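Local coordinates for putative neuraminyllactose-binding hemagglutinin homolog (Helicobacter pylori, PDB 3BGH), which is of unknown function but is probably an outer-membrane lipoprotein adhesin that may bind sialylated sugars, at residues Ser129-Val137 / Ile144-Val152. Sequence-based numbering, arbitrary orientation.
Sequences SGYLNLNFV and IIHSFGIDV
Tyr131, paired with Asp151, lays its ring diagonally over the partner strand, bringing its hydroxyl to Gly149, the partner of Asn133. With CG anti to the backbone N (chi1 -175°), the ring leans over the partner backbone: Ile150 O lies over one face of the ring, and Tyr131 OH rests 3.2 Å from Gly149 CA, against bare backbone. On the same side of the sheet as Tyr131, Ser147 OG donates to Asn135 OD1 at 2.7 Å, tilted 29° from the amide plane. The same oxygen receives a weak bond from Asn133 ND2, while Asn135 ND2 turns toward Ile144, 3.6 Å from its CD1. On the other side of the sheet Phe136 and His146 point the same way in an edge-to-face pair, planes at 79°, the imidazole edge bringing His146 CD2 to 3.9 Å from Phe136 CD2; Phe148 CB touches the same phenyl ring at CE2. In the backbone, Phe136 O accepts from Ile145 N at 2.7 Å and weakly from His146 N; both residues face Phe136, a classic beta bulge near the hairpin turn. Strand 144-161 borders the chain's mixed sheet, and strand 98-114 pairs with the far side of 123-137. Helix 186-208 covers Leu132, Phe148 and Ile150, and helix 211-223 meets Phe136, on whose side Glu115 OE1 of the second subunit is hydrogen-bonded to His146 ND1. On the Tyr131 side that subunit's Val113 N and Asp111 O bond Ser147 OG and Asn135 ND2.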
ATOM      1  N   SER A 129       1.854  -4.829   1.139  1.00 45.84           N
ATOM      2  CA  SER A 129       1.916  -3.380   1.255  1.00 45.03           C
ATOM      3  C   SER A 129       0.530  -2.955   1.723  1.00 44.80           C
ATOM      4  O   SER A 129      -0.381  -3.784   1.822  1.00 45.37           O
ATOM      5  CB  SER A 129       2.251  -2.752  -0.100  1.00 44.89           C
ATOM      6  OG  SER A 129       1.132  -2.814  -0.961  1.00 47.94           O
ATOM      7  N   GLY A 130       0.359  -1.676   1.983  1.00 44.35           N
ATOM      8  CA  GLY A 130      -0.904  -1.133   2.405  1.00 44.12           C
ATOM      9  C   GLY A 130      -0.794  -0.403   3.724  1.00 44.04           C
ATOM     10  O   GLY A 130       0.253  -0.277   4.285  1.00 43.06           O
ATOM     11  N   TYR A 131      -1.916   0.056   4.224  1.00 44.59           N
ATOM     12  CA  TYR A 131      -1.920   1.021   5.258  1.00 46.17           C
ATOM     13  C   TYR A 131      -3.391   1.235   5.687  1.00 46.93           C
ATOM     14  O   TYR A 131      -4.281   1.365   4.851  1.00 46.99           O
ATOM     15  CB  TYR A 131      -1.269   2.327   4.729  1.00 45.49           C
ATOM     16  CG  TYR A 131      -1.108   3.399   5.768  1.00 45.16           C
ATOM     17  CD1 TYR A 131       0.098   3.579   6.445  1.00 43.82           C
ATOM     18  CD2 TYR A 131      -2.176   4.245   6.092  1.00 46.72           C
ATOM     19  CE1 TYR A 131       0.243   4.573   7.439  1.00 42.17           C
ATOM     20  CE2 TYR A 131      -2.038   5.264   7.076  1.00 45.67           C
ATOM     21  CZ  TYR A 131      -0.831   5.417   7.719  1.00 45.57           C
ATOM     22  OH  TYR A 131      -0.738   6.396   8.670  1.00 48.29           O
ATOM     23  N   LEU A 132      -3.627   1.219   6.991  1.00 48.07           N
ATOM     24  CA  LEU A 132      -4.944   1.479   7.532  1.00 48.73           C
ATOM     25  C   LEU A 132      -5.014   2.780   8.277  1.00 48.92           C
ATOM     26  O   LEU A 132      -4.136   3.127   9.084  1.00 48.69           O
ATOM     27  CB  LEU A 132      -5.367   0.355   8.442  1.00 48.50           C
ATOM     28  CG  LEU A 132      -6.260  -0.656   7.743  1.00 53.01           C
ATOM     29  CD1 LEU A 132      -5.513  -1.415   6.661  1.00 54.26           C
ATOM     30  CD2 LEU A 132      -6.844  -1.637   8.767  1.00 56.11           C
ATOM     31  N   ASN A 133      -6.092   3.495   8.026  1.00 49.78           N
ATOM     32  CA  ASN A 133      -6.317   4.727   8.717  1.00 50.72           C
ATOM     33  C   ASN A 133      -7.596   4.730   9.531  1.00 51.20           C
ATOM     34  O   ASN A 133      -8.703   4.641   8.979  1.00 51.04           O
ATOM     35  CB  ASN A 133      -6.378   5.863   7.726  1.00 50.96           C
ATOM     36  CG  ASN A 133      -6.275   7.182   8.400  1.00 52.70           C
ATOM     37  OD1 ASN A 133      -5.207   7.539   8.946  1.00 56.11           O
ATOM     38  ND2 ASN A 133      -7.370   7.928   8.401  1.00 51.05           N
ATOM     39  N   LEU A 134      -7.441   4.875  10.844  1.00 50.87           N
ATOM     40  CA  LEU A 134      -8.573   5.110  11.726  1.00 50.39           C
ATOM     41  C   LEU A 134      -8.876   6.616  11.893  1.00 50.60           C
ATOM     42  O   LEU A 134      -8.076   7.334  12.473  1.00 49.60           O
ATOM     43  CB  LEU A 134      -8.298   4.461  13.070  1.00 50.10           C
ATOM     44  CG  LEU A 134      -9.422   4.497  14.112  1.00 50.97           C
ATOM     45  CD1 LEU A 134     -10.684   3.888  13.545  1.00 53.30           C
ATOM     46  CD2 LEU A 134      -8.982   3.720  15.314  1.00 50.92           C
ATOM     47  N   ASN A 135     -10.046   7.074  11.409  1.00 50.81           N
ATOM     48  CA  ASN A 135     -10.469   8.479  11.609  1.00 51.35           C
ATOM     49  C   ASN A 135     -11.347   8.716  12.842  1.00 52.19           C
ATOM     50  O   ASN A 135     -12.295   7.977  13.096  1.00 53.35           O
ATOM     51  CB  ASN A 135     -11.109   9.085  10.335  1.00 50.32           C
ATOM     52  CG  ASN A 135     -10.076   9.775   9.418  1.00 50.24           C
ATOM     53  OD1 ASN A 135      -8.894   9.824   9.732  1.00 49.82           O
ATOM     54  ND2 ASN A 135     -10.535  10.342   8.308  1.00 50.42           N
ATOM     55  N   PHE A 136     -11.016   9.742  13.613  1.00 52.64           N
ATOM     56  CA  PHE A 136     -11.810  10.144  14.763  1.00 53.22           C
ATOM     57  C   PHE A 136     -12.640  11.349  14.353  1.00 54.47           C
ATOM     58  O   PHE A 136     -12.101  12.402  14.030  1.00 54.78           O
ATOM     59  CB  PHE A 136     -10.919  10.503  15.975  1.00 52.22           C
ATOM     60  CG  PHE A 136     -10.126   9.355  16.534  1.00 50.03           C
ATOM     61  CD1 PHE A 136     -10.308   8.954  17.846  1.00 47.67           C
ATOM     62  CD2 PHE A 136      -9.162   8.701  15.771  1.00 47.62           C
ATOM     63  CE1 PHE A 136      -9.544   7.909  18.384  1.00 48.17           C
ATOM     64  CE2 PHE A 136      -8.407   7.632  16.309  1.00 46.53           C
ATOM     65  CZ  PHE A 136      -8.604   7.235  17.594  1.00 46.99           C
ATOM     66  N   VAL A 137     -13.956  11.190  14.365  1.00 56.70           N
ATOM     67  CA  VAL A 137     -14.859  12.182  13.805  1.00 58.60           C
ATOM     68  C   VAL A 137     -15.854  12.709  14.842  1.00 60.43           C
ATOM     69  O   VAL A 137     -16.476  11.939  15.590  1.00 60.10           O
ATOM     70  CB  VAL A 137     -15.625  11.621  12.578  1.00 59.06           C
ATOM     71  CG1 VAL A 137     -16.484  12.702  11.938  1.00 59.46           C
ATOM     72  CG2 VAL A 137     -14.675  11.029  11.538  1.00 57.69           C
ATOM     73  N   ILE A 144     -13.255  15.721  10.887  1.00 63.36           N
ATOM     74  CA  ILE A 144     -12.251  14.767  11.307  1.00 61.66           C
ATOM     75  C   ILE A 144     -11.381  15.498  12.303  1.00 60.52           C
ATOM     76  O   ILE A 144     -10.909  16.587  12.003  1.00 61.18           O
ATOM     77  CB  ILE A 144     -11.433  14.221  10.113  1.00 61.86           C
ATOM     78  CG1 ILE A 144     -12.363  13.471   9.138  1.00 60.40           C
ATOM     79  CG2 ILE A 144     -10.316  13.303  10.614  1.00 60.49           C
ATOM     80  CD1 ILE A 144     -11.976  13.601   7.682  1.00 59.72           C
ATOM     81  N   ILE A 145     -11.213  14.922  13.494  1.00 58.35           N
ATOM     82  CA  ILE A 145     -10.429  15.540  14.558  1.00 56.07           C
ATOM     83  C   ILE A 145      -9.028  14.904  14.657  1.00 54.29           C
ATOM     84  O   ILE A 145      -8.045  15.564  15.013  1.00 54.58           O
ATOM     85  CB  ILE A 145     -11.198  15.491  15.915  1.00 56.87           C
ATOM     86  CG1 ILE A 145     -12.098  16.717  16.060  1.00 58.73           C
ATOM     87  CG2 ILE A 145     -10.270  15.519  17.130  1.00 56.11           C
ATOM     88  CD1 ILE A 145     -13.394  16.624  15.326  1.00 58.86           C
ATOM     89  N   HIS A 146      -8.917  13.627  14.327  1.00 51.19           N
ATOM     90  CA  HIS A 146      -7.668  12.953  14.525  1.00 48.30           C
ATOM     91  C   HIS A 146      -7.590  11.735  13.648  1.00 47.41           C
ATOM     92  O   HIS A 146      -8.596  11.052  13.475  1.00 47.59           O
ATOM     93  CB  HIS A 146      -7.549  12.544  15.988  1.00 47.28           C
ATOM     94  CG  HIS A 146      -6.228  11.955  16.310  1.00 46.98           C
ATOM     95  ND1 HIS A 146      -5.098  12.727  16.461  1.00 48.17           N
ATOM     96  CD2 HIS A 146      -5.828  10.669  16.424  1.00 44.54           C
ATOM     97  CE1 HIS A 146      -4.067  11.943  16.727  1.00 47.92           C
ATOM     98  NE2 HIS A 146      -4.481  10.691  16.690  1.00 47.47           N
ATOM     99  N   SER A 147      -6.405  11.457  13.108  1.00 45.76           N
ATOM    100  CA  SER A 147      -6.192  10.300  12.251  1.00 45.72           C
ATOM    101  C   SER A 147      -5.087   9.460  12.845  1.00 45.38           C
ATOM    102  O   SER A 147      -4.029   9.986  13.154  1.00 44.40           O
ATOM    103  CB  SER A 147      -5.780  10.719  10.826  1.00 45.62           C
ATOM    104  OG  SER A 147      -6.801  11.457  10.172  1.00 46.78           O
ATOM    105  N   PHE A 148      -5.318   8.153  12.968  1.00 44.88           N
ATOM    106  CA  PHE A 148      -4.300   7.261  13.523  1.00 44.99           C
ATOM    107  C   PHE A 148      -4.082   6.167  12.479  1.00 45.56           C
ATOM    108  O   PHE A 148      -5.030   5.550  12.009  1.00 45.26           O
ATOM    109  CB  PHE A 148      -4.731   6.709  14.894  1.00 43.76           C
ATOM    110  CG  PHE A 148      -3.967   5.477  15.340  1.00 41.12           C
ATOM    111  CD1 PHE A 148      -4.550   4.224  15.256  1.00 40.80           C
ATOM    112  CD2 PHE A 148      -2.674   5.574  15.856  1.00 42.93           C
ATOM    113  CE1 PHE A 148      -3.877   3.057  15.679  1.00 41.34           C
ATOM    114  CE2 PHE A 148      -1.943   4.417  16.267  1.00 43.54           C
ATOM    115  CZ  PHE A 148      -2.562   3.148  16.186  1.00 42.50           C
ATOM    116  N   GLY A 149      -2.828   5.980  12.087  1.00 45.83           N
ATOM    117  CA  GLY A 149      -2.480   5.049  11.029  1.00 45.62           C
ATOM    118  C   GLY A 149      -1.805   3.777  11.516  1.00 46.67           C
ATOM    119  O   GLY A 149      -1.087   3.775  12.508  1.00 46.56           O
ATOM    120  N   ILE A 150      -2.081   2.669  10.834  1.00 47.38           N
ATOM    121  CA  ILE A 150      -1.315   1.477  11.028  1.00 47.10           C
ATOM    122  C   ILE A 150      -0.833   1.097   9.659  1.00 47.93           C
ATOM    123  O   ILE A 150      -1.634   0.892   8.728  1.00 49.41           O
ATOM    124  CB  ILE A 150      -2.120   0.349  11.656  1.00 47.17           C
ATOM    125  CG1 ILE A 150      -2.986   0.865  12.808  1.00 45.72           C
ATOM    126  CG2 ILE A 150      -1.190  -0.735  12.123  1.00 46.54           C
ATOM    127  CD1 ILE A 150      -4.468   1.020  12.449  1.00 46.26           C
ATOM    128  N   ASP A 151       0.478   1.099   9.520  1.00 47.09           N
ATOM    129  CA  ASP A 151       1.158   0.590   8.363  1.00 47.22           C
ATOM    130  C   ASP A 151       1.165  -0.946   8.444  1.00 47.21           C
ATOM    131  O   ASP A 151       1.608  -1.547   9.457  1.00 45.89           O
ATOM    132  CB  ASP A 151       2.590   1.122   8.379  1.00 47.78           C
ATOM    133  CG  ASP A 151       3.431   0.638   7.209  1.00 51.85           C
ATOM    134  OD1 ASP A 151       2.996  -0.179   6.364  1.00 55.40           O
ATOM    135  OD2 ASP A 151       4.585   1.074   7.148  1.00 58.26           O
ATOM    136  N   VAL A 152       0.703  -1.579   7.368  1.00 46.07           N
ATOM    137  CA  VAL A 152       0.651  -3.031   7.320  1.00 45.77           C
ATOM    138  C   VAL A 152       1.524  -3.552   6.177  1.00 46.12           C
ATOM    139  O   VAL A 152       1.355  -4.665   5.728  1.00 46.36           O
ATOM    140  CB  VAL A 152      -0.825  -3.561   7.126  1.00 46.95           C
ATOM    141  CG1 VAL A 152      -1.682  -3.323   8.390  1.00 44.30           C
ATOM    142  CG2 VAL A 152      -1.478  -2.989   5.824  1.00 42.21           C
TER